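Local coordinates for UDP-4-amino-4,6-dideoxy-N-acetyl-beta-L-altrosamine transaminase (Helicobacter pylori, PDB 2FNU), which catalyses the pyridoxal-phosphate-dependent transamination that makes UDP-4-amino-4,6-dideoxy-N-acetyl-beta-L-altrosamine, the second step in building pseudaminic acid for flagellin, at residues V85-M90 with L152-H157; S178-K183 with T187-A192; L258-I263 with H284-L289. One frame throughout, in Å; residues are numbered along the deposited sequence.

Contact 1: residues V85-M90 with L152-H157; sequences VATANM and LSDSSH. With PMP (4'-deoxy-4'-aminopyridoxal-5'-phosphate), chain E.
Thr87 brings both branches against one carboxylate oxygen of Asp154. OG1 donates a 2.7 Å hydrogen bond to Asp154 OD1, while CG2 lies 3.7 Å from that same oxygen. With OG1 anti to the carbonyl carbon (chi1 -52°), the hydroxyl leaves helix 86-93 toward strand 150-154; it is also hydrogen-bonded to Ser83. Asp154 OD1 further approaches the pyridine nitrogen of the cofactor, with OD1 and N1 of PMP 2.7 Å apart.

The other oxygen is held from its own chain. Ser156 N reaches Asp154 OD2 at 3.0 Å, closing an Asx turn, and Ser156 OG donates to OD2 on its syn side at 2.7 Å. OD2 thus has two donors and OD1 one, beside the pyridine nitrogen, which fixes the rotation of the group at the N1 end of the pyridine ring. At the phenolic end of the pyridine, His157 NE2 meets O3 of PMP in the plane of the imidazole, 2.9 Å away.

An aspartate facing N1 is the hallmark of fold-type I pyridoxal-phosphate enzymes. This geometry is consistent with a protonated N1 and hence with the ring acting as an electron sink, with Thr87 and Ser156, themselves beside the cofactor, positioning Asp154.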
loop_
_atom_site.group_PDB
_atom_site.type_symbol
_atom_site.label_atom_id
_atom_site.label_comp_id
_atom_site.label_asym_id
_atom_site.label_seq_id
_atom_site.Cartn_x
_atom_site.Cartn_y
_atom_site.Cartn_z
ATOM N N VAL B 85 16.762 -1.954 -2.917
ATOM C CA VAL B 85 16.771 -2.755 -1.694
ATOM C C VAL B 85 15.484 -3.568 -1.478
ATOM O O VAL B 85 15.510 -4.644 -0.849
ATOM C CB VAL B 85 17.109 -1.873 -0.462
ATOM C CG1 VAL B 85 15.915 -0.963 -0.092
ATOM C CG2 VAL B 85 17.543 -2.719 0.728
ATOM N N ALA B 86 14.364 -3.079 -2.000
ATOM C CA ALA B 86 13.082 -3.773 -1.807
ATOM C C ALA B 86 13.123 -5.236 -2.229
ATOM O O ALA B 86 12.446 -6.065 -1.630
ATOM C CB ALA B 86 11.958 -3.054 -2.566
ATOM N N THR B 87 13.884 -5.554 -3.285
ATOM C CA THR B 87 13.913 -6.926 -3.791
ATOM C C THR B 87 14.351 -7.883 -2.691
ATOM O O THR B 87 13.822 -8.997 -2.560
ATOM C CB THR B 87 14.873 -7.025 -4.982
ATOM O OG1 THR B 87 14.540 -6.024 -5.957
ATOM C CG2 THR B 87 14.761 -8.406 -5.650
ATOM N N ALA B 88 15.307 -7.427 -1.881
ATOM C CA ALA B 88 15.833 -8.239 -0.780
ATOM C C ALA B 88 15.104 -7.993 0.544
ATOM O O ALA B 88 14.919 -8.942 1.311
ATOM C CB ALA B 88 17.334 -8.017 -0.605
ATOM N N ASN B 89 14.692 -6.750 0.826
ATOM C CA ASN B 89 13.969 -6.496 2.083
ATOM C C ASN B 89 12.739 -7.388 2.173
ATOM O O ASN B 89 12.380 -7.860 3.254
ATOM C CB ASN B 89 13.474 -5.045 2.198
ATOM C CG ASN B 89 14.545 -4.046 2.665
ATOM O OD1 ASN B 89 14.291 -2.819 2.670
ATOM N ND2 ASN B 89 15.704 -4.527 3.058
ATOM N N MET B 90 12.057 -7.607 1.047
ATOM C CA MET B 90 10.824 -8.412 1.114
ATOM C C MET B 90 11.121 -9.893 1.278
ATOM O O MET B 90 10.275 -10.624 1.784
ATOM C CB MET B 90 9.898 -8.134 -0.074
ATOM C CG MET B 90 9.353 -6.705 -0.112
ATOM S SD MET B 90 8.435 -6.273 1.408
ATOM C CE MET B 90 9.701 -5.378 2.333
ATOM N N LEU B 152 11.590 -16.651 -9.800
ATOM C CA LEU B 152 10.794 -15.442 -9.565
ATOM C C LEU B 152 11.525 -14.273 -10.218
ATOM O O LEU B 152 12.748 -14.197 -10.172
ATOM C CB LEU B 152 10.607 -15.172 -8.067
ATOM C CG LEU B 152 10.109 -16.358 -7.228
ATOM C CD1 LEU B 152 10.088 -16.022 -5.738
ATOM C CD2 LEU B 152 8.731 -16.795 -7.719
ATOM N N SER B 153 10.778 -13.377 -10.858
ATOM C CA SER B 153 11.408 -12.299 -11.626
ATOM C C SER B 153 10.962 -10.925 -11.127
ATOM O O SER B 153 9.774 -10.608 -11.219
ATOM C CB SER B 153 11.037 -12.436 -13.104
ATOM O OG SER B 153 11.673 -11.438 -13.920
ATOM N N ASP B 154 11.895 -10.135 -10.591
ATOM C CA ASP B 154 11.619 -8.726 -10.314
ATOM C C ASP B 154 11.856 -7.937 -11.604
ATOM O O ASP B 154 12.977 -7.493 -11.903
ATOM C CB ASP B 154 12.472 -8.196 -9.149
ATOM C CG ASP B 154 12.132 -6.758 -8.813
ATOM O OD1 ASP B 154 12.619 -6.254 -7.787
ATOM O OD2 ASP B 154 11.347 -6.142 -9.590
ATOM N N SER B 155 10.783 -7.821 -12.381
ATOM C CA SER B 155 10.792 -7.150 -13.674
ATOM C C SER B 155 10.297 -5.714 -13.505
ATOM O O SER B 155 9.736 -5.131 -14.429
ATOM C CB SER B 155 9.930 -7.933 -14.675
ATOM O OG SER B 155 10.521 -9.218 -14.909
ATOM N N SER B 156 10.560 -5.116 -12.341
ATOM C CA SER B 156 10.011 -3.790 -12.042
ATOM C C SER B 156 10.365 -2.749 -13.092
ATOM O O SER B 156 9.560 -1.833 -13.337
ATOM C CB SER B 156 10.478 -3.304 -10.668
ATOM O OG SER B 156 9.786 -3.983 -9.631
ATOM N N HIS B 157 11.568 -2.858 -13.688
ATOM C CA HIS B 157 12.031 -1.908 -14.708
ATOM C C HIS B 157 11.540 -2.217 -16.111
ATOM O O HIS B 157 11.781 -1.418 -17.031
ATOM C CB HIS B 157 13.569 -1.929 -14.815
ATOM C CG HIS B 157 14.280 -1.482 -13.578
ATOM N ND1 HIS B 157 15.639 -1.263 -13.555
ATOM C CD2 HIS B 157 13.833 -1.232 -12.323
ATOM C CE1 HIS B 157 16.002 -0.887 -12.338
ATOM N NE2 HIS B 157 14.926 -0.861 -11.569
HETATM N N1 PMP E . 12.396 -3.585 -7.517
HETATM C C2 PMP E . 13.146 -2.752 -8.305
HETATM C C2A PMP E . 14.167 -3.362 -9.237
HETATM C C3 PMP E . 12.936 -1.367 -8.233
HETATM O O3 PMP E . 13.647 -0.520 -9.033
HETATM C C4 PMP E . 11.978 -0.831 -7.340
HETATM C C4A PMP E . 11.791 0.662 -7.177
HETATM N N4A PMP E . 13.024 1.398 -7.357
HETATM C C5 PMP E . 11.187 -1.712 -6.595
HETATM C C6 PMP E . 11.378 -3.083 -6.748
HETATM C C5A PMP E . 10.110 -1.214 -5.647
HETATM O O4P PMP E . 9.018 -0.799 -6.447
HETATM P P PMP E . 7.939 0.244 -5.850
HETATM O O1P PMP E . 8.616 1.594 -5.859
HETATM O O2P PMP E . 6.805 0.222 -6.831
HETATM O O3P PMP E . 7.511 -0.212 -4.481
#

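Contact 2: residues S178-K183 with T187-A192; sequences SFHAIK and TAEGGA. With UD1 (uridine-diphosphate-N-acetylglucosamine), chain F; PMP (4'-deoxy-4'-aminopyridoxal-5'-phosphate), chain E.
Phe179 O is gripped by two donors, Thr187 N at 2.9 Å and the hydroxyl of Thr186. On the same residue, Phe179 N binds Gly190 O at 2.8 Å, so the two segments are joined just beyond the antiparallel, non-hydrogen-bonded pair of Ser178 with Gly191. The Phe179 ring runs back along the backbone of Gly190 and Gly191, both without side chains, and brings CE1 to 3.8 Å from Ala192 CB. Thr187 OG1, set between its backbone N and carbonyl carbon (chi1 61°), touches Phe179 CB and donates to Glu189 O, tightening 187-192.

His180 faces the substrate site. The methyl C6' of UD1 sits over the centre of its ring, 3.3 Å above the plane, and Glu189 OE1 stands at the ring edge 3.5 Å from CD2. His180 ND1 accepts from Ile182 N, while its NE2 is bound to Gln30 of the second subunit. Glu189 likewise turns across the interface, to Arg230 and Thr29 of that subunit.

Ser178 OG, accepting from His180 N in an ST turn, donates to phosphate oxygen O2P of PMP at 2.8 Å. The sugar is covalently linked to the cofactor, N4A of PMP lying 1.3 Å from C4' of UD1, in the complex described as the external aldimine. Lys183, the residue that carries the cofactor as a Schiff base in the resting enzyme, is detached here: its NZ hydrogen-bonds to O3 of PMP at 3.2 Å, consistent with an amine released by transaldimination and still close to the reacting centre.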
loop_
_atom_site.group_PDB
_atom_site.type_symbol
_atom_site.label_atom_id
_atom_site.label_comp_id
_atom_site.label_asym_id
_atom_site.label_seq_id
_atom_site.Cartn_x
_atom_site.Cartn_y
_atom_site.Cartn_z
ATOM N N SER B 178 6.634 -2.544 -11.668
ATOM C CA SER B 178 6.323 -1.353 -10.884
ATOM C C SER B 178 5.745 -0.279 -11.787
ATOM O O SER B 178 6.189 -0.105 -12.920
ATOM C CB SER B 178 7.600 -0.797 -10.226
ATOM O OG SER B 178 7.344 0.437 -9.545
ATOM N N PHE B 179 4.799 0.486 -11.244
ATOM C CA PHE B 179 4.181 1.630 -11.921
ATOM C C PHE B 179 4.436 2.887 -11.088
ATOM O O PHE B 179 3.665 3.846 -11.144
ATOM C CB PHE B 179 2.674 1.417 -12.107
ATOM C CG PHE B 179 2.319 0.076 -12.684
ATOM C CD1 PHE B 179 1.423 -0.744 -12.030
ATOM C CD2 PHE B 179 2.892 -0.368 -13.872
ATOM C CE1 PHE B 179 1.091 -2.020 -12.540
ATOM C CE2 PHE B 179 2.557 -1.625 -14.394
ATOM C CZ PHE B 179 1.662 -2.441 -13.729
ATOM N N HIS B 180 5.533 2.888 -10.335
ATOM C CA HIS B 180 5.982 4.097 -9.653
ATOM C C HIS B 180 6.083 5.246 -10.659
ATOM O O HIS B 180 6.297 5.019 -11.861
ATOM C CB HIS B 180 7.356 3.853 -9.036
ATOM C CG HIS B 180 7.909 5.023 -8.276
ATOM N ND1 HIS B 180 8.689 6.001 -8.869
ATOM C CD2 HIS B 180 7.792 5.373 -6.972
ATOM C CE1 HIS B 180 9.031 6.897 -7.956
ATOM N NE2 HIS B 180 8.515 6.528 -6.793
ATOM N N ALA B 181 5.945 6.472 -10.155
ATOM C CA ALA B 181 5.996 7.705 -10.958
ATOM C C ALA B 181 7.035 7.710 -12.076
ATOM O O ALA B 181 6.782 8.250 -13.150
ATOM C CB ALA B 181 6.249 8.886 -10.035
ATOM N N ILE B 182 8.212 7.145 -11.824
ATOM C CA ILE B 182 9.308 7.284 -12.789
ATOM C C ILE B 182 9.493 6.053 -13.665
ATOM O O ILE B 182 10.464 5.978 -14.437
ATOM C CB ILE B 182 10.640 7.680 -12.109
ATOM C CG1 ILE B 182 11.122 6.550 -11.193
ATOM C CG2 ILE B 182 10.440 9.012 -11.372
ATOM C CD1 ILE B 182 12.503 6.786 -10.542
ATOM N N LYS B 183 8.565 5.098 -13.562
ATOM C CA LYS B 183 8.715 3.824 -14.275
ATOM C C LYS B 183 8.167 3.869 -15.709
ATOM O O LYS B 183 7.603 4.890 -16.128
ATOM C CB LYS B 183 8.079 2.700 -13.467
ATOM C CG LYS B 183 8.856 2.355 -12.184
ATOM C CD LYS B 183 10.158 1.633 -12.468
ATOM C CE LYS B 183 10.804 1.152 -11.161
ATOM N NZ LYS B 183 12.259 1.366 -11.157
ATOM N N THR B 187 1.196 4.710 -12.348
ATOM C CA THR B 187 -0.069 4.930 -11.649
ATOM C C THR B 187 0.205 5.786 -10.389
ATOM O O THR B 187 -0.563 5.715 -9.417
ATOM C CB THR B 187 -0.718 3.577 -11.256
ATOM O OG1 THR B 187 0.153 2.843 -10.376
ATOM C CG2 THR B 187 -0.967 2.742 -12.502
ATOM N N ALA B 188 1.295 6.576 -10.434
ATOM C CA ALA B 188 1.859 7.370 -9.318
ATOM C C ALA B 188 2.618 6.501 -8.316
ATOM O O ALA B 188 3.814 6.698 -8.100
ATOM C CB ALA B 188 0.791 8.243 -8.617
ATOM N N GLU B 189 1.906 5.580 -7.674
ATOM C CA GLU B 189 2.521 4.419 -7.011
ATOM C C GLU B 189 1.709 3.242 -7.505
ATOM O O GLU B 189 0.495 3.336 -7.689
ATOM C CB GLU B 189 2.410 4.484 -5.483
ATOM C CG GLU B 189 3.178 5.648 -4.821
ATOM C CD GLU B 189 4.645 5.339 -4.543
ATOM O OE1 GLU B 189 5.154 4.241 -4.928
ATOM O OE2 GLU B 189 5.310 6.234 -3.972
ATOM N N GLY B 190 2.369 2.130 -7.727
ATOM C CA GLY B 190 1.646 0.914 -8.079
ATOM C C GLY B 190 2.574 -0.215 -8.444
ATOM O O GLY B 190 3.766 -0.003 -8.685
ATOM N N GLY B 191 2.019 -1.421 -8.496
ATOM C CA GLY B 191 2.794 -2.551 -9.020
ATOM C C GLY B 191 1.875 -3.647 -9.463
ATOM O O GLY B 191 0.643 -3.537 -9.364
ATOM N N ALA B 192 2.461 -4.732 -9.955
ATOM C CA ALA B 192 1.642 -5.870 -10.405
ATOM C C ALA B 192 2.424 -7.138 -10.177
ATOM O O ALA B 192 3.659 -7.130 -10.264
ATOM C CB ALA B 192 1.298 -5.771 -11.883
HETATM C "C1'" UD1 F . 14.078 4.273 -5.676
HETATM C "C2'" UD1 F . 14.945 3.583 -6.743
HETATM C "C3'" UD1 F . 14.167 3.273 -8.018
HETATM C "C4'" UD1 F . 12.826 2.604 -7.688
HETATM C "C5'" UD1 F . 12.017 3.311 -6.584
HETATM C "C6'" UD1 F . 11.289 4.554 -7.102
HETATM C "C7'" UD1 F . 17.308 4.243 -6.473
HETATM C "C8'" UD1 F . 18.369 5.276 -6.742
HETATM N "N2'" UD1 F . 16.110 4.417 -7.043
HETATM O "O1'" UD1 F . 13.830 5.633 -6.039
HETATM O "O3'" UD1 F . 14.934 2.383 -8.862
HETATM O "O5'" UD1 F . 12.829 3.598 -5.432
HETATM O "O7'" UD1 F . 17.548 3.291 -5.770
HETATM N N1 UD1 F . 10.617 11.939 -9.532
HETATM C C2 UD1 F . 9.636 12.568 -10.325
HETATM N N3 UD1 F . 8.336 12.429 -10.017
HETATM C C4 UD1 F . 7.936 11.711 -8.958
HETATM C C5 UD1 F . 8.856 11.064 -8.133
HETATM C C6 UD1 F . 10.213 11.178 -8.411
HETATM O O2 UD1 F . 9.985 13.252 -11.319
HETATM O O4 UD1 F . 6.719 11.615 -8.713
HETATM C C1B UD1 F . 12.039 12.121 -9.888
HETATM C C2B UD1 F . 12.530 13.379 -9.185
HETATM O "O2'" UD1 F . 13.351 14.129 -10.084
HETATM C C3B UD1 F . 13.347 12.862 -8.021
HETATM C C4B UD1 F . 13.868 11.540 -8.543
HETATM O O4B UD1 F . 12.856 11.039 -9.424
HETATM O O3B UD1 F . 14.422 13.734 -7.651
HETATM C C5B UD1 F . 14.090 10.571 -7.399
HETATM O O5B UD1 F . 14.572 9.353 -7.950
HETATM P PA UD1 F . 15.328 8.306 -6.981
HETATM O O1A UD1 F . 15.571 7.028 -7.770
HETATM O O2A UD1 F . 16.501 9.024 -6.335
HETATM O O3A UD1 F . 14.124 8.114 -5.915
HETATM P PB UD1 F . 13.965 6.824 -4.952
HETATM O O1B UD1 F . 15.244 6.618 -4.153
HETATM O O2B UD1 F . 12.623 6.959 -4.248
HETATM N N1 PMP E . 12.396 -3.585 -7.517
HETATM C C2 PMP E . 13.146 -2.752 -8.305
HETATM C C2A PMP E . 14.167 -3.362 -9.237
HETATM C C3 PMP E . 12.936 -1.367 -8.233
HETATM O O3 PMP E . 13.647 -0.520 -9.033
HETATM C C4 PMP E . 11.978 -0.831 -7.340
HETATM C C4A PMP E . 11.791 0.662 -7.177
HETATM N N4A PMP E . 13.024 1.398 -7.357
HETATM C C5 PMP E . 11.187 -1.712 -6.595
HETATM C C6 PMP E . 11.378 -3.083 -6.748
HETATM C C5A PMP E . 10.110 -1.214 -5.647
HETATM O O4P PMP E . 9.018 -0.799 -6.447
HETATM P P PMP E . 7.939 0.244 -5.850
HETATM O O1P PMP E . 8.616 1.594 -5.859
HETATM O O2P PMP E . 6.805 0.222 -6.831
HETATM O O3P PMP E . 7.511 -0.212 -4.481
#

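Contact 3: residues L258-I263 with H284-L289; sequences LTYDRI and HLYPIL
Tyr260 and Tyr286 make the aromatic part of this contact, two rings meeting obliquely with their centroids 4.5 Å apart and their planes at 31°. The overlap is uneven. Tyr260 CD2 hangs over the centre of the Tyr286 ring, 3.7 Å above its plane, and the rest of the Tyr260 ring slopes off from there.

The apolar part is the methylene of Tyr260, which lies against the phenol end of its partner: Tyr260 CB is 3.3 Å from Tyr286 CZ. Together CB and CD2 cover the same face of the Tyr286 ring from its phenol carbon to its middle. Tyr286 reaches this position by extending from the strand with CG anti to the backbone N (chi1 -175°), so that its hydroxyl arrives at the helix.

One hydrogen bond supplies the polar part. Tyr286 OH donates to Asp261 OD1 at 2.7 Å, with the oxygen at the edge of the tyrosine ring and in its plane; the carboxylate itself is twisted 43° from that ring. The bond holds the tip of Tyr286 beside the helix while Tyr260, the preceding helix residue, occupies the face. A ring face and a phenol oxygen are therefore engaged by consecutive residues. The hydroxyl of Tyr260 points to a different partner, the backbone oxygen of Pro348.

In the fold, the contact fastens helix 246-264 onto the small antiparallel sheet through its middle strand, 286-290, which lies between strands 270-272 and 344-347. Tyr260 is also packed on Ile361 and Ala362 of helix 355-370, on Leu347 of strand 344-347 and against the ring of Phe264, so it fills the junction of two helices with the sheet.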
loop_
_atom_site.group_PDB
_atom_site.type_symbol
_atom_site.label_atom_id
_atom_site.label_comp_id
_atom_site.label_asym_id
_atom_site.label_seq_id
_atom_site.Cartn_x
_atom_site.Cartn_y
_atom_site.Cartn_z
ATOM N N LEU B 258 19.180 6.140 -28.438
ATOM C CA LEU B 258 19.946 6.097 -29.685
ATOM C C LEU B 258 20.707 7.397 -29.919
ATOM O O LEU B 258 21.818 7.382 -30.482
ATOM C CB LEU B 258 19.036 5.781 -30.879
ATOM C CG LEU B 258 18.504 4.345 -30.894
ATOM C CD1 LEU B 258 17.383 4.243 -31.933
ATOM C CD2 LEU B 258 19.601 3.288 -31.139
ATOM N N THR B 259 20.110 8.523 -29.518
ATOM C CA THR B 259 20.790 9.821 -29.637
ATOM C C THR B 259 22.015 9.869 -28.730
ATOM O O THR B 259 23.100 10.256 -29.163
ATOM C CB THR B 259 19.822 10.970 -29.336
ATOM O OG1 THR B 259 18.821 10.969 -30.352
ATOM C CG2 THR B 259 20.533 12.321 -29.347
ATOM N N TYR B 260 21.864 9.466 -27.470
ATOM C CA TYR B 260 23.047 9.339 -26.635
ATOM C C TYR B 260 24.104 8.432 -27.281
ATOM O O TYR B 260 25.292 8.755 -27.272
ATOM C CB TYR B 260 22.666 8.705 -25.305
ATOM C CG TYR B 260 22.040 9.590 -24.246
ATOM C CD1 TYR B 260 22.682 10.741 -23.785
ATOM C CD2 TYR B 260 20.843 9.216 -23.627
ATOM C CE1 TYR B 260 22.137 11.514 -22.758
ATOM C CE2 TYR B 260 20.280 10.001 -22.608
ATOM C CZ TYR B 260 20.945 11.141 -22.173
ATOM O OH TYR B 260 20.422 11.897 -21.143
ATOM N N ASP B 261 23.674 7.276 -27.798
ATOM C CA ASP B 261 24.610 6.324 -28.422
ATOM C C ASP B 261 25.412 7.026 -29.522
ATOM O O ASP B 261 26.641 6.864 -29.597
ATOM C CB ASP B 261 23.876 5.138 -29.035
ATOM C CG ASP B 261 23.293 4.181 -28.001
ATOM O OD1 ASP B 261 23.510 4.326 -26.774
ATOM O OD2 ASP B 261 22.602 3.245 -28.458
ATOM N N ARG B 262 24.723 7.804 -30.362
ATOM C CA ARG B 262 25.422 8.455 -31.483
ATOM C C ARG B 262 26.490 9.403 -30.959
ATOM O O ARG B 262 27.634 9.408 -31.450
ATOM C CB ARG B 262 24.459 9.220 -32.387
ATOM C CG ARG B 262 23.539 8.343 -33.208
ATOM C CD ARG B 262 22.856 9.178 -34.286
ATOM N NE ARG B 262 22.104 10.322 -33.753
ATOM C CZ ARG B 262 20.875 10.245 -33.247
ATOM N NH1 ARG B 262 20.245 9.066 -33.179
ATOM N NH2 ARG B 262 20.270 11.356 -32.808
ATOM N N ILE B 263 26.128 10.216 -29.966
ATOM C CA ILE B 263 27.044 11.239 -29.479
ATOM C C ILE B 263 28.184 10.633 -28.662
ATOM O O ILE B 263 29.314 11.139 -28.703
ATOM C CB ILE B 263 26.261 12.311 -28.665
ATOM C CG1 ILE B 263 25.274 13.029 -29.610
ATOM C CG2 ILE B 263 27.195 13.312 -27.982
ATOM C CD1 ILE B 263 24.212 13.876 -28.923
ATOM N N HIS B 284 14.106 1.790 -19.201
ATOM C CA HIS B 284 13.829 2.519 -17.965
ATOM C C HIS B 284 15.000 3.409 -17.563
ATOM O O HIS B 284 14.788 4.569 -17.135
ATOM C CB HIS B 284 13.440 1.573 -16.817
ATOM C CG HIS B 284 13.341 2.267 -15.506
ATOM N ND1 HIS B 284 12.579 3.406 -15.327
ATOM C CD2 HIS B 284 13.936 2.019 -14.318
ATOM C CE1 HIS B 284 12.714 3.830 -14.081
ATOM N NE2 HIS B 284 13.534 3.008 -13.449
ATOM N N LEU B 285 16.215 2.853 -17.663
ATOM C CA LEU B 285 17.449 3.611 -17.391
ATOM C C LEU B 285 18.316 3.675 -18.629
ATOM O O LEU B 285 18.211 2.797 -19.510
ATOM C CB LEU B 285 18.289 2.970 -16.280
ATOM C CG LEU B 285 17.630 2.675 -14.932
ATOM C CD1 LEU B 285 18.568 1.898 -13.981
ATOM C CD2 LEU B 285 17.178 3.967 -14.268
ATOM N N TYR B 286 19.191 4.679 -18.671
ATOM C CA TYR B 286 20.270 4.717 -19.663
ATOM C C TYR B 286 21.582 4.714 -18.870
ATOM O O TYR B 286 22.056 5.780 -18.458
ATOM C CB TYR B 286 20.193 5.983 -20.538
ATOM C CG TYR B 286 21.230 5.971 -21.628
ATOM C CD1 TYR B 286 20.946 5.397 -22.872
ATOM C CD2 TYR B 286 22.513 6.478 -21.399
ATOM C CE1 TYR B 286 21.914 5.367 -23.896
ATOM C CE2 TYR B 286 23.476 6.431 -22.400
ATOM C CZ TYR B 286 23.167 5.882 -23.636
ATOM O OH TYR B 286 24.117 5.839 -24.638
ATOM N N PRO B 287 22.124 3.520 -18.571
ATOM C CA PRO B 287 23.370 3.421 -17.800
ATOM C C PRO B 287 24.617 3.628 -18.638
ATOM O O PRO B 287 24.709 3.132 -19.771
ATOM C CB PRO B 287 23.368 1.963 -17.283
ATOM C CG PRO B 287 21.981 1.428 -17.592
ATOM C CD PRO B 287 21.529 2.195 -18.817
ATOM N N ILE B 288 25.576 4.345 -18.055
ATOM C CA ILE B 288 26.926 4.361 -18.612
ATOM C C ILE B 288 27.883 3.831 -17.546
ATOM O O ILE B 288 27.631 4.012 -16.339
ATOM C CB ILE B 288 27.367 5.782 -19.075
ATOM C CG1 ILE B 288 27.432 6.750 -17.878
ATOM C CG2 ILE B 288 26.458 6.295 -20.196
ATOM C CD1 ILE B 288 27.993 8.153 -18.234
ATOM N N LEU B 289 28.966 3.184 -17.981
ATOM C CA LEU B 289 29.974 2.649 -17.056
ATOM C C LEU B 289 31.306 3.372 -17.246
ATOM O O LEU B 289 31.935 3.250 -18.303
ATOM C CB LEU B 289 30.180 1.136 -17.257
ATOM C CG LEU B 289 28.956 0.244 -17.071
ATOM C CD1 LEU B 289 29.321 -1.186 -17.445
ATOM C CD2 LEU B 289 28.480 0.342 -15.637
#

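Overall arrangement
The contacts follow one another along the chain, 1, 2, then 3, none overlapping the next. Contacts 1 and 2, with centres about 14 Å apart, both reach the seven-stranded mixed sheet, on strands 150-154, 174-178 and 191-195, and hold different parts of the same cofactor, the pyridine nitrogen in contact 1 and the phosphate in contact 2, and share its O3. Both also touch the second subunit. The centre of contact 3 lies about 24 Å from that of contact 1 and about 23 Å from that of contact 2, on the small three-stranded sheet and helix 246-264. Yet its segment 284-289 starts at the active site, where His284 packs against His157 and Lys183. This stretch therefore runs from the cofactor region out to the smaller sheet.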